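PDB 3NRN: amine oxidase domain-containing protein from Pyrococcus furiosus, which binds AMP and probably acts as an oxidoreductase of the flavin-containing amine oxidase type, its substrate and physiological role being unknown. Local coordinates for residues K45-S50 against E345-Q350; A152-S157 against I286-G291; P181-G186 against I282-V287; L292-F297 against W334-E339; A317-K322 against K327-K332. All blocks are in the same frame, centred on the assembly; numbering follows the deposited sequence.

Contact 1: residues K45-S50 against E345-Q350; sequences KGFQLS and EPLLAQ
L347 and F47 both place CG beside the backbone N and opposite the carbonyl carbon (chi1 -77° for L347), and these torsions bring a leucine methyl over a phenyl face. L347 CD1 stands 3.5 Å from the centroid of the F47 ring and 13° off its normal, a CH-pi contact over the middle of the ring. The two side chains cross at about a right angle. L348 has the other rotamer, with CG opposite N, and its CD2 meets L49 CD1 at 4.0 Å. Both consecutive leucines can point at strand 47-50 because they form a classic beta bulge opposite N273. Strands 47-50 and 345-350 run nearly parallel, 10.1 Å apart at their axes, too far for backbone pairing, so they are joined through side chains, one of which reaches a backbone carbonyl. At the far end the extended Q350 sends NE2 to S50 O, 3.0 Å away, with the donor tilted 21° from the carbonyl plane. N273 ND2 donates to Q350 OE1, and K271 NZ also reaches S50 O. The apolar part thus joins the hairpin strand to the edge strand of the mixed sheet, while the amide, held at both its ends, helps satisfy a buried carbonyl.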
# COMPACT_ATOMS: atom_id res chain seq x y z
N LYS A 45 -20.88 8.68 8.25
CA LYS A 45 -21.76 8.35 9.36
C LYS A 45 -21.07 8.38 10.73
O LYS A 45 -21.23 7.46 11.53
CB LYS A 45 -22.38 6.97 9.13
CG LYS A 45 -23.34 6.90 7.96
CD LYS A 45 -23.91 5.49 7.82
CE LYS A 45 -25.08 5.45 6.86
NZ LYS A 45 -24.72 5.93 5.51
N GLY A 46 -20.29 9.43 10.98
CA GLY A 46 -19.62 9.57 12.26
C GLY A 46 -18.34 8.76 12.42
O GLY A 46 -17.75 8.73 13.50
N PHE A 47 -17.92 8.11 11.34
CA PHE A 47 -16.70 7.30 11.36
C PHE A 47 -15.71 7.89 10.37
O PHE A 47 -16.10 8.49 9.37
CB PHE A 47 -17.00 5.87 10.92
CG PHE A 47 -17.61 5.02 11.99
CD1 PHE A 47 -16.81 4.23 12.80
CD2 PHE A 47 -18.99 4.99 12.16
CE1 PHE A 47 -17.37 3.41 13.77
CE2 PHE A 47 -19.56 4.17 13.13
CZ PHE A 47 -18.75 3.38 13.93
N GLN A 48 -14.42 7.73 10.65
CA GLN A 48 -13.40 8.21 9.74
C GLN A 48 -12.89 7.00 8.98
O GLN A 48 -11.99 6.30 9.44
CB GLN A 48 -12.24 8.86 10.51
CG GLN A 48 -12.54 10.24 11.06
CD GLN A 48 -12.74 11.28 9.97
OE1 GLN A 48 -11.91 11.43 9.07
NE2 GLN A 48 -13.84 12.02 10.06
N LEU A 49 -13.49 6.72 7.83
CA LEU A 49 -13.07 5.58 7.02
C LEU A 49 -11.92 6.05 6.12
O LEU A 49 -11.45 7.18 6.25
CB LEU A 49 -14.24 5.05 6.19
CG LEU A 49 -15.50 4.69 7.00
CD1 LEU A 49 -16.60 4.23 6.06
CD2 LEU A 49 -15.19 3.61 8.02
N SER A 50 -11.47 5.19 5.20
CA SER A 50 -10.38 5.57 4.32
C SER A 50 -10.67 5.27 2.86
O SER A 50 -11.55 4.47 2.55
CB SER A 50 -9.09 4.86 4.72
OG SER A 50 -9.19 3.47 4.49
N GLU A 345 -22.48 -4.06 13.00
CA GLU A 345 -23.42 -3.54 12.02
C GLU A 345 -22.72 -2.92 10.80
O GLU A 345 -22.08 -1.88 10.91
CB GLU A 345 -24.36 -2.52 12.68
CG GLU A 345 -23.79 -1.85 13.92
CD GLU A 345 -24.88 -1.30 14.83
OE1 GLU A 345 -24.56 -0.76 15.91
OE2 GLU A 345 -26.07 -1.41 14.46
N PRO A 346 -22.86 -3.56 9.63
CA PRO A 346 -22.27 -3.12 8.36
C PRO A 346 -22.41 -1.63 8.09
O PRO A 346 -23.51 -1.09 8.09
CB PRO A 346 -23.01 -3.96 7.33
CG PRO A 346 -23.23 -5.25 8.07
CD PRO A 346 -23.67 -4.77 9.44
N LEU A 347 -21.27 -0.97 7.86
CA LEU A 347 -21.26 0.47 7.57
C LEU A 347 -21.11 0.72 6.07
O LEU A 347 -21.84 1.52 5.49
CB LEU A 347 -20.11 1.16 8.29
CG LEU A 347 -20.21 1.47 9.79
CD1 LEU A 347 -18.90 2.09 10.25
CD2 LEU A 347 -21.37 2.42 10.04
N LEU A 348 -20.15 0.03 5.46
CA LEU A 348 -19.88 0.21 4.04
C LEU A 348 -18.86 -0.80 3.53
O LEU A 348 -17.87 -1.12 4.21
CB LEU A 348 -19.36 1.62 3.79
CG LEU A 348 -18.93 2.01 2.37
CD1 LEU A 348 -20.16 2.33 1.53
CD2 LEU A 348 -18.01 3.21 2.43
N ALA A 349 -19.10 -1.30 2.33
CA ALA A 349 -18.19 -2.24 1.69
C ALA A 349 -17.61 -1.44 0.53
O ALA A 349 -18.34 -0.85 -0.25
CB ALA A 349 -18.96 -3.45 1.16
N GLN A 350 -16.28 -1.40 0.45
CA GLN A 350 -15.64 -0.65 -0.63
C GLN A 350 -14.89 -1.58 -1.56
O GLN A 350 -14.09 -2.41 -1.12
CB GLN A 350 -14.67 0.38 -0.04
CG GLN A 350 -15.33 1.58 0.62
CD GLN A 350 -14.36 2.35 1.50
OE1 GLN A 350 -13.87 1.83 2.50
NE2 GLN A 350 -14.08 3.59 1.13

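Contact 2: residues A152-S157 against I286-G291; sequences AGWADS and IVFTPG
W154 meets F288 and I286 through its six-membered ring, and both kinds of contact, aromatic and aliphatic, depend on that one side chain. The aromatic pair is an offset edge-to-face stack: the edge of F288 is directed toward the face of the indole, with the ring planes at 81° and the centroids 6.0 Å apart. Its closest atoms are W154 CE3 and F288 CE1, separated by 4.2 Å, which makes this a loose stack rather than a tight one. W154 reaches across because its CG lies opposite the backbone N (chi1 -175°), carrying the indole out from the last turn of its helix.

The aliphatic contact comes from I286, whose CD1 sits over a face of the same indole, 4.1 Å from W154 CH2. The two side chains cross at about a right angle. With CG1 set between the backbone N and the carbonyl carbon (chi1 54°), the longer branch of I286 points its CD1 at the indole.

The indole therefore packs on strand 286-288 by dispersion and weak ring electrostatics. Around this pair, F288 also rests on F151, one turn earlier in helix 142-156, and H318 of strand 312-320 makes a further edge-to-face contact with W154. The C-terminal end of helix 142-156 is thereby laid against the mixed sheet, whose strand 286-288 is flanked by strands 86-89 and 296-298.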
# COMPACT_ATOMS: atom_id res chain seq x y z
N ALA A 152 -0.91 -13.67 1.83
CA ALA A 152 -0.83 -13.31 0.41
C ALA A 152 -2.05 -12.51 -0.03
O ALA A 152 -1.92 -11.55 -0.80
CB ALA A 152 -0.69 -14.58 -0.45
N GLY A 153 -3.22 -12.89 0.46
CA GLY A 153 -4.43 -12.17 0.10
C GLY A 153 -4.42 -10.76 0.67
O GLY A 153 -4.73 -9.79 -0.02
N TRP A 154 -4.05 -10.65 1.94
CA TRP A 154 -4.00 -9.36 2.62
C TRP A 154 -2.90 -8.43 2.09
O TRP A 154 -3.18 -7.32 1.64
CB TRP A 154 -3.82 -9.59 4.12
CG TRP A 154 -3.87 -8.34 4.93
CD1 TRP A 154 -4.98 -7.62 5.26
CD2 TRP A 154 -2.76 -7.65 5.51
NE1 TRP A 154 -4.63 -6.52 6.00
CE2 TRP A 154 -3.27 -6.51 6.17
CE3 TRP A 154 -1.37 -7.89 5.52
CZ2 TRP A 154 -2.44 -5.61 6.84
CZ3 TRP A 154 -0.55 -6.98 6.20
CH2 TRP A 154 -1.09 -5.86 6.84
N ALA A 155 -1.66 -8.89 2.12
CA ALA A 155 -0.55 -8.06 1.66
C ALA A 155 -0.44 -7.86 0.15
O ALA A 155 -0.01 -6.79 -0.29
CB ALA A 155 0.78 -8.61 2.21
N ASP A 156 -0.85 -8.85 -0.64
CA ASP A 156 -0.71 -8.74 -2.09
C ASP A 156 -1.97 -8.98 -2.92
O ASP A 156 -1.92 -8.94 -4.15
CB ASP A 156 0.39 -9.70 -2.57
CG ASP A 156 1.65 -9.63 -1.72
OD1 ASP A 156 2.17 -8.51 -1.51
OD2 ASP A 156 2.12 -10.69 -1.25
N SER A 157 -3.10 -9.22 -2.26
CA SER A 157 -4.36 -9.46 -2.96
C SER A 157 -4.31 -10.59 -3.99
O SER A 157 -4.99 -10.53 -5.01
CB SER A 157 -4.83 -8.18 -3.65
OG SER A 157 -5.42 -7.30 -2.72
N ILE A 286 -3.29 -6.84 14.01
CA ILE A 286 -4.02 -7.30 12.84
C ILE A 286 -4.34 -8.76 13.08
O ILE A 286 -3.58 -9.46 13.75
CB ILE A 286 -3.20 -7.17 11.54
CG1 ILE A 286 -1.86 -7.89 11.71
CG2 ILE A 286 -3.01 -5.72 11.19
CD1 ILE A 286 -1.00 -7.85 10.46
N VAL A 287 -5.46 -9.23 12.54
CA VAL A 287 -5.84 -10.62 12.71
C VAL A 287 -5.99 -11.32 11.37
O VAL A 287 -6.84 -10.95 10.56
CB VAL A 287 -7.18 -10.76 13.48
CG1 VAL A 287 -7.53 -12.24 13.64
CG2 VAL A 287 -7.07 -10.08 14.83
N PHE A 288 -5.15 -12.32 11.13
CA PHE A 288 -5.22 -13.09 9.90
C PHE A 288 -6.38 -14.07 10.03
O PHE A 288 -6.63 -14.59 11.12
CB PHE A 288 -3.91 -13.83 9.66
CG PHE A 288 -2.79 -12.94 9.25
CD1 PHE A 288 -2.71 -12.47 7.94
CD2 PHE A 288 -1.83 -12.51 10.17
CE1 PHE A 288 -1.70 -11.59 7.55
CE2 PHE A 288 -0.81 -11.64 9.79
CZ PHE A 288 -0.75 -11.17 8.48
N THR A 289 -7.10 -14.31 8.94
CA THR A 289 -8.25 -15.20 8.98
C THR A 289 -8.14 -16.37 8.01
O THR A 289 -8.93 -16.49 7.07
CB THR A 289 -9.54 -14.42 8.68
OG1 THR A 289 -9.44 -13.80 7.39
CG2 THR A 289 -9.76 -13.32 9.73
N PRO A 290 -7.17 -17.26 8.24
CA PRO A 290 -7.01 -18.41 7.35
C PRO A 290 -8.31 -19.22 7.26
O PRO A 290 -8.98 -19.45 8.27
CB PRO A 290 -5.88 -19.20 8.00
CG PRO A 290 -6.06 -18.89 9.47
CD PRO A 290 -6.33 -17.40 9.44
N GLY A 291 -8.67 -19.63 6.05
CA GLY A 291 -9.89 -20.40 5.87
C GLY A 291 -11.09 -19.61 5.39
O GLY A 291 -12.01 -20.19 4.83

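Contact 3: residues P181-G186 against I282-V287; sequences PGLIRG and IGNTIV
N284 is the first residue of 282-287 to meet the other segment, and it does so with its amide. Its CG lies opposite the backbone N (chi1 -176°), which swings the carboxamide toward L183; the two side chains come from opposite directions. N284 OD1 lies 3.3 Å from L183 CG and 3.5 Å from L183 CD1, so the amide oxygen is set against the branch point of an aliphatic group. Its polar needs are met elsewhere: OD1 is hydrogen-bonded to S81 OG, and ND2 to V79 O. The backbone here is an inverse gamma turn centred on N284, just ahead of strand 286-288.

T285 turns its side chain away from 181-186. I286 then turns back toward the first segment. The end of I286 meets the CG corner of the P181 ring, with I286 CD1 at 3.8 Å from P181 CG, while its second branch, CG2, is 4.0 Å from the same ring carbon. M56 of strand 56-57 touches both P181 and I286, adding to this apolar cluster.

The segment 181-186 thus ties the small antiparallel sheet, where strand 182-184 lies between 56-57 and 78-80, to the mixed sheet. Across this buried junction the two segments meet by van der Waals contact, and the asparagine can lie against leucine because partners in 79-81 hold both ends of its amide.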
# COMPACT_ATOMS: atom_id res chain seq x y z
N PRO A 181 3.11 -4.27 11.41
CA PRO A 181 2.42 -3.02 11.09
C PRO A 181 2.24 -2.04 12.24
O PRO A 181 2.57 -2.34 13.39
CB PRO A 181 1.08 -3.51 10.56
CG PRO A 181 0.79 -4.63 11.51
CD PRO A 181 2.13 -5.36 11.59
N GLY A 182 1.70 -0.88 11.90
CA GLY A 182 1.46 0.16 12.88
C GLY A 182 0.30 1.02 12.42
O GLY A 182 0.11 1.22 11.22
N LEU A 183 -0.47 1.52 13.39
CA LEU A 183 -1.62 2.37 13.11
C LEU A 183 -1.18 3.84 13.09
O LEU A 183 -0.18 4.21 13.71
CB LEU A 183 -2.69 2.17 14.18
CG LEU A 183 -3.35 0.79 14.27
CD1 LEU A 183 -4.40 0.80 15.39
CD2 LEU A 183 -4.01 0.45 12.95
N ILE A 184 -1.95 4.66 12.39
CA ILE A 184 -1.66 6.08 12.25
C ILE A 184 -2.68 6.95 12.97
O ILE A 184 -3.87 6.93 12.63
CB ILE A 184 -1.67 6.50 10.77
CG1 ILE A 184 -0.91 5.47 9.92
CG2 ILE A 184 -1.07 7.88 10.62
CD1 ILE A 184 -1.07 5.70 8.44
N ARG A 185 -2.24 7.73 13.95
CA ARG A 185 -3.19 8.61 14.64
C ARG A 185 -3.68 9.61 13.62
O ARG A 185 -2.88 10.19 12.86
CB ARG A 185 -2.51 9.33 15.81
CG ARG A 185 -3.42 10.31 16.54
CD ARG A 185 -2.81 10.75 17.87
NE ARG A 185 -2.79 9.65 18.84
CZ ARG A 185 -3.88 9.16 19.43
NH1 ARG A 185 -5.07 9.68 19.15
NH2 ARG A 185 -3.78 8.15 20.27
N GLY A 186 -4.99 9.81 13.57
CA GLY A 186 -5.57 10.74 12.62
C GLY A 186 -5.89 10.08 11.30
O GLY A 186 -6.44 10.71 10.40
N ILE A 282 -9.98 -6.03 19.58
CA ILE A 282 -8.69 -6.65 19.29
C ILE A 282 -7.50 -5.76 19.62
O ILE A 282 -6.38 -6.25 19.79
CB ILE A 282 -8.62 -7.10 17.81
CG1 ILE A 282 -8.73 -5.89 16.88
CG2 ILE A 282 -9.77 -8.07 17.50
CD1 ILE A 282 -8.60 -6.24 15.41
N GLY A 283 -7.73 -4.46 19.72
CA GLY A 283 -6.65 -3.54 20.03
C GLY A 283 -5.74 -3.28 18.84
O GLY A 283 -6.08 -3.63 17.71
N ASN A 284 -4.59 -2.66 19.09
CA ASN A 284 -3.64 -2.34 18.03
C ASN A 284 -2.90 -3.58 17.53
O ASN A 284 -1.81 -3.89 18.01
CB ASN A 284 -2.62 -1.31 18.51
CG ASN A 284 -1.67 -0.87 17.42
OD1 ASN A 284 -1.78 -1.30 16.27
ND2 ASN A 284 -0.72 0.00 17.76
N THR A 285 -3.51 -4.28 16.58
CA THR A 285 -2.92 -5.48 15.99
C THR A 285 -3.73 -5.83 14.75
O THR A 285 -4.74 -5.19 14.45
CB THR A 285 -3.00 -6.68 16.98
OG1 THR A 285 -2.56 -6.26 18.28
CG2 THR A 285 -2.10 -7.82 16.52
N ILE A 286 -3.29 -6.84 14.01
CA ILE A 286 -4.02 -7.30 12.84
C ILE A 286 -4.34 -8.76 13.08
O ILE A 286 -3.58 -9.46 13.75
CB ILE A 286 -3.20 -7.17 11.54
CG1 ILE A 286 -1.86 -7.89 11.71
CG2 ILE A 286 -3.01 -5.72 11.19
CD1 ILE A 286 -1.00 -7.85 10.46
N VAL A 287 -5.46 -9.23 12.54
CA VAL A 287 -5.84 -10.62 12.71
C VAL A 287 -5.99 -11.32 11.37
O VAL A 287 -6.84 -10.95 10.56
CB VAL A 287 -7.18 -10.76 13.48
CG1 VAL A 287 -7.53 -12.24 13.64
CG2 VAL A 287 -7.07 -10.08 14.83

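Contact 4: residues L292-F297 against W334-E339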
# COMPACT_ATOMS: atom_id res chain seq x y z
N LEU A 292 -11.09 -18.30 5.60
CA LEU A 292 -12.22 -17.47 5.17
C LEU A 292 -11.90 -16.75 3.85
O LEU A 292 -10.74 -16.72 3.43
CB LEU A 292 -12.55 -16.42 6.25
CG LEU A 292 -12.71 -16.87 7.71
CD1 LEU A 292 -13.20 -15.69 8.53
CD2 LEU A 292 -13.69 -18.04 7.82
N MSE A 293 -12.91 -16.20 3.20
CA MSE A 293 -12.67 -15.47 1.95
C MSE A 293 -11.95 -14.19 2.41
O MSE A 293 -11.00 -13.75 1.76
CB MSE A 293 -13.99 -15.14 1.21
CG MSE A 293 -13.79 -14.76 -0.28
SE MSE A 293 -15.31 -14.66 -1.31
CE MSE A 293 -15.56 -16.39 -1.70
N ILE A 294 -12.40 -13.61 3.52
CA ILE A 294 -11.75 -12.43 4.09
C ILE A 294 -10.33 -12.92 4.39
O ILE A 294 -10.13 -14.08 4.73
CB ILE A 294 -12.40 -11.99 5.44
CG1 ILE A 294 -13.81 -11.45 5.22
CG2 ILE A 294 -11.52 -10.94 6.13
CD1 ILE A 294 -13.90 -10.30 4.27
N ASN A 295 -9.34 -12.04 4.27
CA ASN A 295 -7.95 -12.41 4.51
C ASN A 295 -7.44 -12.00 5.88
O ASN A 295 -6.51 -12.60 6.42
CB ASN A 295 -7.06 -11.79 3.43
CG ASN A 295 -7.45 -12.23 2.04
OD1 ASN A 295 -7.60 -11.41 1.14
ND2 ASN A 295 -7.62 -13.54 1.86
N GLY A 296 -8.06 -10.96 6.43
CA GLY A 296 -7.67 -10.47 7.73
C GLY A 296 -8.39 -9.18 8.06
O GLY A 296 -9.08 -8.62 7.21
N PHE A 297 -8.23 -8.70 9.29
CA PHE A 297 -8.87 -7.46 9.68
C PHE A 297 -8.09 -6.76 10.78
O PHE A 297 -7.27 -7.38 11.45
CB PHE A 297 -10.33 -7.71 10.11
CG PHE A 297 -10.46 -8.61 11.32
CD1 PHE A 297 -10.33 -8.10 12.61
CD2 PHE A 297 -10.74 -9.97 11.16
CE1 PHE A 297 -10.48 -8.92 13.72
CE2 PHE A 297 -10.89 -10.80 12.27
CZ PHE A 297 -10.75 -10.28 13.56
N TRP A 334 -19.86 -10.04 4.68
CA TRP A 334 -20.64 -9.63 5.84
C TRP A 334 -21.06 -10.86 6.66
O TRP A 334 -21.22 -10.78 7.88
CB TRP A 334 -21.87 -8.83 5.40
CG TRP A 334 -21.56 -7.50 4.76
CD1 TRP A 334 -21.98 -7.07 3.53
CD2 TRP A 334 -20.85 -6.39 5.35
NE1 TRP A 334 -21.58 -5.77 3.32
CE2 TRP A 334 -20.89 -5.33 4.42
CE3 TRP A 334 -20.20 -6.20 6.58
CZ2 TRP A 334 -20.29 -4.08 4.68
CZ3 TRP A 334 -19.60 -4.96 6.83
CH2 TRP A 334 -19.66 -3.92 5.88
N GLU A 335 -21.25 -11.98 5.98
CA GLU A 335 -21.64 -13.22 6.65
C GLU A 335 -20.55 -13.67 7.62
O GLU A 335 -20.83 -14.01 8.77
CB GLU A 335 -21.89 -14.33 5.62
CG GLU A 335 -22.10 -15.70 6.24
CD GLU A 335 -21.76 -16.85 5.30
OE1 GLU A 335 -22.49 -17.05 4.31
OE2 GLU A 335 -20.74 -17.53 5.55
N GLU A 336 -19.30 -13.69 7.16
CA GLU A 336 -18.19 -14.11 8.00
C GLU A 336 -17.99 -13.14 9.16
O GLU A 336 -17.65 -13.56 10.27
CB GLU A 336 -16.90 -14.20 7.17
CG GLU A 336 -17.00 -15.15 5.99
CD GLU A 336 -15.74 -15.19 5.15
OE1 GLU A 336 -15.17 -14.11 4.88
OE2 GLU A 336 -15.33 -16.29 4.74
N LEU A 337 -18.20 -11.85 8.90
CA LEU A 337 -18.05 -10.84 9.93
C LEU A 337 -19.17 -10.94 10.97
O LEU A 337 -18.96 -10.65 12.14
CB LEU A 337 -18.03 -9.44 9.31
CG LEU A 337 -16.74 -9.08 8.55
CD1 LEU A 337 -16.86 -7.70 7.91
CD2 LEU A 337 -15.56 -9.11 9.51
N LEU A 338 -20.35 -11.36 10.54
CA LEU A 338 -21.47 -11.52 11.46
C LEU A 338 -21.14 -12.66 12.42
O LEU A 338 -21.40 -12.58 13.62
CB LEU A 338 -22.76 -11.83 10.68
CG LEU A 338 -24.08 -11.92 11.46
CD1 LEU A 338 -25.25 -11.87 10.48
CD2 LEU A 338 -24.12 -13.20 12.28
N GLU A 339 -20.56 -13.73 11.88
CA GLU A 339 -20.19 -14.89 12.68
C GLU A 339 -19.09 -14.55 13.69
O GLU A 339 -19.09 -15.07 14.80
CB GLU A 339 -19.72 -16.02 11.75
CG GLU A 339 -19.23 -17.27 12.46
CD GLU A 339 -20.20 -17.78 13.52
OE1 GLU A 339 -21.42 -17.80 13.25
OE2 GLU A 339 -19.73 -18.18 14.61
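E336 reaches out from its helix to the backbone of M293 and I294, receiving both amide N-H groups on one carboxylate. Its CG stands beside the backbone N and opposite the carbonyl carbon (chi1 -58°), and beyond CG the chain is extended, so the acid is delivered to the loop at full length. E336 OE2 accepts M293 N at 2.9 Å and E336 OE1 accepts I294 N at 3.1 Å. Both oxygens use their syn lone pairs, each on the side of the other oxygen, and both bonds are fairly straight, with N-H...O angles close to 160°. Two consecutive amides on the two oxygens also fix the rotation of the carboxylate about CG-CD.

This fork joins helix 326-340 to the loop that connects strands 286-288 and 296-298, neighbours in the mixed sheet, so that the helix is anchored to the turn between two strands as well as packed on the sheet.

L292 and I294 flank the acid, each sliding past the glutamate side chain in the opposite direction. L292 CB lies 3.2 Å from E336 OE2, and I294 CG1 is 3.0 Å from E336 OE1. I294 has CG1 opposite its carbonyl carbon, which puts that branch next to the oxygen; the same residue packs on F272 and on M319. Two backbone N-H groups would probably stabilise the buried glutamate in its charged form.

Contact 5: residues A317-K322 against K327-K332; sequences AHMALK and KKAIEK
A329 CB is the point on helix 326-340 that both M319 and L321 touch. M319, a selenomethionine, leaves its strand with CG opposite the backbone N (chi1 178°) and bends at chi3 (90°), which turns the terminal methyl onto the alanine. M319 SE stands 3.9 Å from both A329 CB and A329 O; the methyl CE is modelled still nearer to A329 CB, at a distance too short to be trusted in detail. L321 also has CG opposite N, and its CD1 reaches A329 CB from a comfortable 3.8 Å. The alanine thus sits between two apolar side chains at and just beyond the end of strand 312-320, with I270 of the adjacent strand 269-277 touching all three residues.

Away from this buried spot the helix turns a charged surface outward. K327 and E331, one turn apart and both exposed, form a long salt bridge, with K327 NZ 3.7 Å from E331 OE2, and K332 NZ pairs with E335 OE2 further along. These groups stay clear of the strand.

Helix 326-340 follows strand 312-320 after a short connection and folds back over the sheet. The chemistry is sharply divided: methyl and selenium contacts provide dispersion at the strand-helix interface, whereas ion pairs lie along the helix itself rather than across to the strand.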
# COMPACT_ATOMS: atom_id res chain seq x y z
N ALA A 317 -11.97 -4.90 7.48
CA ALA A 317 -11.53 -6.20 6.99
C ALA A 317 -11.19 -6.09 5.52
O ALA A 317 -11.83 -5.36 4.77
CB ALA A 317 -12.62 -7.25 7.20
N HIS A 318 -10.17 -6.84 5.11
CA HIS A 318 -9.70 -6.85 3.74
C HIS A 318 -9.97 -8.20 3.10
O HIS A 318 -9.75 -9.24 3.72
CB HIS A 318 -8.20 -6.56 3.71
CG HIS A 318 -7.56 -6.71 2.36
ND1 HIS A 318 -7.30 -7.94 1.79
CD2 HIS A 318 -7.13 -5.79 1.47
CE1 HIS A 318 -6.73 -7.77 0.61
NE2 HIS A 318 -6.61 -6.47 0.39
N MSE A 319 -10.45 -8.19 1.87
CA MSE A 319 -10.74 -9.41 1.14
C MSE A 319 -10.19 -9.29 -0.27
O MSE A 319 -10.55 -8.36 -1.00
CB MSE A 319 -12.27 -9.66 1.06
CG MSE A 319 -12.67 -10.93 0.26
SE MSE A 319 -14.44 -11.04 -0.28
CE MSE A 319 -14.34 -10.28 -1.82
N ALA A 320 -9.29 -10.20 -0.65
CA ALA A 320 -8.75 -10.20 -2.00
C ALA A 320 -9.90 -10.76 -2.85
O ALA A 320 -10.41 -11.85 -2.57
CB ALA A 320 -7.53 -11.11 -2.07
N LEU A 321 -10.34 -10.02 -3.86
CA LEU A 321 -11.45 -10.49 -4.68
C LEU A 321 -11.11 -11.66 -5.60
O LEU A 321 -11.89 -12.61 -5.72
CB LEU A 321 -12.03 -9.35 -5.51
CG LEU A 321 -13.24 -9.70 -6.38
CD1 LEU A 321 -14.40 -10.14 -5.52
CD2 LEU A 321 -13.62 -8.48 -7.21
N LYS A 322 -9.94 -11.60 -6.23
CA LYS A 322 -9.52 -12.64 -7.15
C LYS A 322 -10.58 -12.69 -8.25
O LYS A 322 -10.93 -11.64 -8.80
CB LYS A 322 -9.41 -13.98 -6.41
CG LYS A 322 -8.46 -13.89 -5.21
CD LYS A 322 -8.24 -15.22 -4.50
CE LYS A 322 -7.21 -15.07 -3.38
NZ LYS A 322 -6.90 -16.34 -2.67
N LYS A 327 -21.09 -9.08 -5.80
CA LYS A 327 -22.30 -9.18 -4.99
C LYS A 327 -22.23 -10.36 -4.03
O LYS A 327 -22.54 -10.22 -2.85
CB LYS A 327 -23.52 -9.35 -5.90
CG LYS A 327 -24.84 -9.52 -5.15
CD LYS A 327 -25.98 -9.82 -6.11
CE LYS A 327 -27.30 -10.03 -5.37
NZ LYS A 327 -27.73 -8.82 -4.63
N LYS A 328 -21.81 -11.51 -4.54
CA LYS A 328 -21.70 -12.71 -3.72
C LYS A 328 -20.59 -12.56 -2.69
O LYS A 328 -20.74 -12.95 -1.54
CB LYS A 328 -21.44 -13.93 -4.60
CG LYS A 328 -22.60 -14.26 -5.53
CD LYS A 328 -22.30 -15.48 -6.37
CE LYS A 328 -23.45 -15.81 -7.31
NZ LYS A 328 -23.17 -17.04 -8.10
N ALA A 329 -19.47 -11.99 -3.13
CA ALA A 329 -18.31 -11.78 -2.26
C ALA A 329 -18.65 -10.86 -1.10
O ALA A 329 -18.31 -11.14 0.05
CB ALA A 329 -17.16 -11.21 -3.07
N ILE A 330 -19.31 -9.74 -1.40
CA ILE A 330 -19.68 -8.80 -0.36
C ILE A 330 -20.59 -9.49 0.65
O ILE A 330 -20.40 -9.36 1.86
CB ILE A 330 -20.41 -7.56 -0.93
CG1 ILE A 330 -19.41 -6.70 -1.72
CG2 ILE A 330 -21.03 -6.75 0.21
CD1 ILE A 330 -20.02 -5.45 -2.35
N GLU A 331 -21.56 -10.24 0.14
CA GLU A 331 -22.50 -10.98 0.98
C GLU A 331 -21.78 -12.00 1.86
O GLU A 331 -22.09 -12.15 3.03
CB GLU A 331 -23.52 -11.72 0.10
CG GLU A 331 -24.73 -10.90 -0.30
CD GLU A 331 -25.67 -11.67 -1.22
OE1 GLU A 331 -25.96 -12.85 -0.92
OE2 GLU A 331 -26.11 -11.10 -2.24
N LYS A 332 -20.82 -12.71 1.27
CA LYS A 332 -20.06 -13.70 2.02
C LYS A 332 -19.18 -12.98 3.03
O LYS A 332 -18.90 -13.51 4.10
CB LYS A 332 -19.18 -14.53 1.07
CG LYS A 332 -18.49 -15.72 1.72
CD LYS A 332 -19.51 -16.73 2.22
CE LYS A 332 -18.84 -17.96 2.82
NZ LYS A 332 -19.84 -18.94 3.35

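In the fold
From the N terminus, strand 47-50 is met almost three hundred residues later by strand 345-351, so contact 1 closes the widest loop and all the others lie within it. Helix 142-156 and strand 182-184 next meet the region around strand 286-288; contacts 2 and 3 end on overlapping segments that share I286 and V287, the loop of contact 3 lying within that of contact 2. Contact 4 opens only afterwards and holds contact 5 within its span, both using helix 326-340. Together they tie the 41-50 hairpin, the small three-stranded sheet and two helices to the mixed sheet. W334 packs on P346, linking contacts 4 and 1.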